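Local coordinates for putative ring-cleaving dioxygenase MhqO (PDB 3OAJ), which probably cleaves aromatic rings as an iron(II)-dependent extradiol dioxygenase and so may contribute to the breakdown and detoxification of aromatic compounds, at residues 34-39 / 272-277; 247-250 / 255-258. All coordinates share one frame; numbering follows the deposited sequence.

Contact 1 (34-39 / 272-277); sequences LVKQTV and PGFAHD
Val35 and Lys36 pack on Phe274, and Lys36 goes on to Asp277, where a classic beta bulge, formed by Val35 and Lys36 opposite Tyr50, interrupts the regular pairing of strand 33-39 with strand 47-52. The strand lies at the outer edge of one of the curved sheets built from beta-alpha-beta-beta-beta units in this vicinal-oxygen-chelate fold; residues 272-277 belong to the loop that follows strand 264-269. Through the bulge both side chains leave toward the loop. Lys36 starts with CB 3.7 Å from Phe274 CD1, an oblique approach to the ring. CG, anti to the backbone N (chi1 -169°), stays close to the same ring carbon, and bends at chi2 and chi3 then swing the chain back over the base of the phenylalanine, where Lys36 CE lies 3.9 Å from Phe274 CB. CE also packs against the carbonyl of Phe274, and NZ ends between that carbonyl and the Asp277 carboxylate. Lys36 NZ donates to Phe274 O over 2.8 Å, in the carbonyl plane and with a C=O...N angle of 151°, and forms a salt bridge with Asp277. Glu278 is a third partner, and two carboxylates would tend to keep the ammonium protonated. On Asp277 the other oxygen, OD2, is hydrogen-bonded to Tyr251 OH, so the carboxylate is held from both oxygens. Val35 covers one face of the Phe274 ring in a CH-pi contact, CG2 standing 4.0 Å from the centroid and 21° off the normal. The rings of Tyr50 and Tyr251 also meet Phe274, whose side chain lies about 9 Å from the bound zinc ion. Within the loop, His276 ND1 donates to Gly273 O in the imidazole plane. The salt bridge runs from Lys36 NZ to Asp277 OD1, 2.7 Å, nearly along the carboxylate C-O bond.

Contact 2 (247-250 / 255-258); sequences RDRN and IYFR. With SO4 (sulfate ion), chain D.
Both Arg249 and Tyr256 carry CG anti to their carbonyl carbon (chi1 -52° and -54°), and a further bend at chi2 of Arg249 turns its guanidinium so that the two side chains meet from opposite directions at the phenol oxygen. Two nitrogens of the guanidinium converge side-on on one oxygen: Arg249 NE reaches Tyr256 OH at 3.0 Å and Arg249 NH2 reaches the same Tyr256 OH at 3.1 Å, the oxygen lying almost exactly in the guanidinium plane. Guanidinium and ring are turned 64° apart. The hydroxyl in turn donates to the sulfate, Tyr256 OH to SO4 O1 being 2.7 Å, so three hydrogen bonds fix this oxygen. Thr13 holds the sulfate too, an ion probably taken from the crystallisation liquor. Arg247, extended from CG to NE, crosses Tyr256 at about a right angle and brings Arg247 NH1 to 3.8 Å from Tyr256 CD2, obliquely to the ring. Its CB covers one face of the Arg249 guanidinium. At the end of strand 247-248, Asp248 OD1 accepts from Asn250 N in an Asx turn. The Tyr256 side chain lies about 4 Å from the zinc ion bound by His11, His218 and Glu266. The contact spans the hairpin of strands 247-248 and 253-258 at a sheet edge; strand 264-269 pairs beyond it, and helix 226-238 packs on Ile255 and Phe257.

How the contacts relate
The two contacts lie about 16 Å apart, centre to centre, and reach opposite ends of one eight-stranded mixed sheet, whose outermost strands are 33-39 and 247-248. Along the chain, strand 33-39 comes first, then both segments of contact 2, and last the loop 272-277, which returns to the first strand. The sheet thus joins strands from both VOC sequence ranges around the metal, with contact 2 bordering the zinc ion and contact 1 farther out. Loop and hairpin also touch directly: His276 makes a weak hydrogen bond to Asn250, and Pro272 packs on the same residue, so the loop packs against the end of the hairpin.

Contact 1 (34-39 / 272-277)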
# COMPACT_ATOMS: atom_id res chain seq x y z
N LEU A 34 7.14 -6.88 9.25
CA LEU A 34 7.87 -5.64 9.12
C LEU A 34 9.15 -5.98 8.36
O LEU A 34 10.06 -6.57 8.93
CB LEU A 34 8.19 -5.02 10.49
CG LEU A 34 9.00 -3.71 10.44
CD1 LEU A 34 8.24 -2.62 9.70
CD2 LEU A 34 9.39 -3.23 11.83
N VAL A 35 9.17 -5.65 7.07
CA VAL A 35 10.29 -6.02 6.21
C VAL A 35 11.38 -4.96 6.14
O VAL A 35 12.49 -5.25 5.72
CB VAL A 35 9.84 -6.43 4.77
CG1 VAL A 35 8.98 -7.68 4.82
CG2 VAL A 35 9.13 -5.29 4.05
N LYS A 36 11.07 -3.73 6.55
CA LYS A 36 12.09 -2.67 6.56
C LYS A 36 11.72 -1.55 7.51
O LYS A 36 10.60 -1.01 7.46
CB LYS A 36 12.31 -2.12 5.13
CG LYS A 36 13.55 -1.21 4.98
CD LYS A 36 14.85 -1.97 5.21
CE LYS A 36 14.94 -3.21 4.35
NZ LYS A 36 16.24 -3.92 4.53
N GLN A 37 12.65 -1.20 8.39
CA GLN A 37 12.51 0.03 9.14
C GLN A 37 13.61 0.95 8.70
O GLN A 37 14.81 0.62 8.76
CB GLN A 37 12.50 -0.16 10.66
CG GLN A 37 13.62 -0.94 11.22
CD GLN A 37 13.65 -0.87 12.72
OE1 GLN A 37 13.88 0.20 13.31
NE2 GLN A 37 13.38 -2.01 13.36
N THR A 38 13.19 2.11 8.22
CA THR A 38 14.13 3.12 7.78
C THR A 38 13.55 4.47 8.15
O THR A 38 12.69 4.54 9.04
CB THR A 38 14.48 2.94 6.26
OG1 THR A 38 15.52 3.85 5.88
CG2 THR A 38 13.25 3.12 5.34
N VAL A 39 14.05 5.52 7.52
CA VAL A 39 13.53 6.86 7.76
C VAL A 39 13.01 7.46 6.45
O VAL A 39 13.34 6.98 5.36
CB VAL A 39 14.59 7.80 8.40
CG1 VAL A 39 15.01 7.29 9.78
CG2 VAL A 39 15.82 7.96 7.50
N PRO A 272 15.34 -3.62 -6.31
CA PRO A 272 15.96 -4.86 -5.82
C PRO A 272 15.23 -5.54 -4.68
O PRO A 272 15.50 -6.70 -4.39
CB PRO A 272 17.34 -4.38 -5.34
CG PRO A 272 17.07 -2.98 -4.88
CD PRO A 272 16.09 -2.43 -5.87
N GLY A 273 14.32 -4.81 -4.03
CA GLY A 273 13.61 -5.30 -2.86
C GLY A 273 14.34 -5.10 -1.55
O GLY A 273 15.38 -4.42 -1.49
N PHE A 274 13.81 -5.70 -0.49
CA PHE A 274 14.20 -5.34 0.87
C PHE A 274 15.35 -6.13 1.47
O PHE A 274 15.81 -5.81 2.56
CB PHE A 274 12.98 -5.34 1.79
CG PHE A 274 11.91 -4.39 1.36
CD1 PHE A 274 12.03 -3.03 1.58
CD2 PHE A 274 10.75 -4.87 0.74
CE1 PHE A 274 11.03 -2.14 1.17
CE2 PHE A 274 9.75 -4.01 0.34
CZ PHE A 274 9.89 -2.63 0.54
N ALA A 275 15.80 -7.15 0.73
CA ALA A 275 16.82 -8.08 1.23
C ALA A 275 18.25 -7.79 0.78
O ALA A 275 19.10 -8.68 0.79
CB ALA A 275 16.45 -9.50 0.85
N HIS A 276 18.54 -6.55 0.39
CA HIS A 276 19.86 -6.27 -0.17
C HIS A 276 20.73 -5.38 0.72
O HIS A 276 21.88 -5.11 0.35
CB HIS A 276 19.75 -5.67 -1.56
CG HIS A 276 19.56 -4.19 -1.56
ND1 HIS A 276 18.32 -3.61 -1.40
CD2 HIS A 276 20.45 -3.18 -1.64
CE1 HIS A 276 18.46 -2.29 -1.41
NE2 HIS A 276 19.74 -2.01 -1.56
N ASP A 277 20.19 -4.90 1.83
CA ASP A 277 21.05 -4.33 2.88
C ASP A 277 20.87 -5.06 4.22
O ASP A 277 21.54 -4.74 5.20
CB ASP A 277 20.91 -2.81 3.00
CG ASP A 277 19.52 -2.36 3.39
OD1 ASP A 277 18.62 -3.20 3.55
OD2 ASP A 277 19.34 -1.13 3.51

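Contact 2 (247-250 / 255-258)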
# COMPACT_ATOMS: atom_id res chain seq x y z
N ARG A 247 14.03 8.71 -8.62
CA ARG A 247 14.61 8.81 -7.29
C ARG A 247 14.94 7.43 -6.77
O ARG A 247 14.09 6.54 -6.77
CB ARG A 247 13.64 9.54 -6.36
CG ARG A 247 13.50 11.01 -6.73
CD ARG A 247 12.33 11.71 -6.08
NE ARG A 247 12.23 13.07 -6.61
CZ ARG A 247 11.15 13.84 -6.51
NH1 ARG A 247 10.06 13.41 -5.89
NH2 ARG A 247 11.17 15.05 -7.03
N ASP A 248 16.18 7.25 -6.33
CA ASP A 248 16.64 5.98 -5.74
C ASP A 248 16.15 5.87 -4.29
O ASP A 248 16.61 6.62 -3.41
CB ASP A 248 18.17 5.94 -5.84
CG ASP A 248 18.78 4.70 -5.22
OD1 ASP A 248 18.06 3.86 -4.63
OD2 ASP A 248 20.02 4.56 -5.33
N ARG A 249 15.21 4.96 -4.03
CA ARG A 249 14.68 4.74 -2.67
C ARG A 249 15.29 3.52 -2.00
O ARG A 249 14.74 3.01 -1.01
CB ARG A 249 13.15 4.64 -2.68
CG ARG A 249 12.42 5.80 -3.38
CD ARG A 249 12.77 7.14 -2.77
NE ARG A 249 11.71 8.14 -2.93
CZ ARG A 249 11.84 9.43 -2.63
NH1 ARG A 249 12.99 9.92 -2.18
NH2 ARG A 249 10.81 10.25 -2.81
N ASN A 250 16.42 3.06 -2.54
CA ASN A 250 17.21 1.95 -1.99
C ASN A 250 16.60 0.59 -2.29
O ASN A 250 17.28 -0.28 -2.82
CB ASN A 250 17.45 2.12 -0.47
CG ASN A 250 18.61 1.29 0.06
OD1 ASN A 250 19.22 0.49 -0.66
ND2 ASN A 250 18.94 1.48 1.33
N ILE A 255 9.36 6.96 -9.65
CA ILE A 255 8.92 8.21 -10.27
C ILE A 255 7.50 8.48 -9.82
O ILE A 255 6.74 7.54 -9.53
CB ILE A 255 8.98 8.17 -11.82
CG1 ILE A 255 8.14 7.02 -12.40
CG2 ILE A 255 10.44 8.03 -12.27
CD1 ILE A 255 8.10 6.98 -13.93
N TYR A 256 7.15 9.75 -9.75
CA TYR A 256 5.82 10.19 -9.26
C TYR A 256 5.13 11.10 -10.26
O TYR A 256 5.77 11.93 -10.92
CB TYR A 256 5.95 10.94 -7.93
CG TYR A 256 6.71 10.19 -6.84
CD1 TYR A 256 6.03 9.43 -5.89
CD2 TYR A 256 8.11 10.23 -6.78
CE1 TYR A 256 6.74 8.73 -4.89
CE2 TYR A 256 8.82 9.55 -5.80
CZ TYR A 256 8.13 8.80 -4.86
OH TYR A 256 8.83 8.12 -3.88
N PHE A 257 3.81 10.97 -10.34
CA PHE A 257 3.00 11.91 -11.12
C PHE A 257 1.62 12.02 -10.53
O PHE A 257 1.02 10.99 -10.16
CB PHE A 257 2.94 11.52 -12.61
CG PHE A 257 2.23 10.23 -12.91
CD1 PHE A 257 2.86 9.00 -12.71
CD2 PHE A 257 0.94 10.23 -13.48
CE1 PHE A 257 2.21 7.79 -13.04
CE2 PHE A 257 0.29 9.03 -13.81
CZ PHE A 257 0.93 7.82 -13.59
N ARG A 258 1.13 13.25 -10.40
CA ARG A 258 -0.24 13.46 -9.95
C ARG A 258 -1.17 13.34 -11.13
O ARG A 258 -0.97 13.99 -12.17
CB ARG A 258 -0.41 14.81 -9.26
CG ARG A 258 -1.72 14.83 -8.44
CD ARG A 258 -1.72 15.88 -7.39
NE ARG A 258 -0.69 15.70 -6.37
CZ ARG A 258 -0.85 15.06 -5.21
NH1 ARG A 258 -2.01 14.47 -4.91
NH2 ARG A 258 0.16 15.02 -4.35
S SO4 D . 7.65 5.99 -1.31
O1 SO4 D . 7.43 7.40 -1.63
O2 SO4 D . 8.73 5.79 -0.36
O3 SO4 D . 6.43 5.35 -0.80
O4 SO4 D . 8.08 5.34 -2.55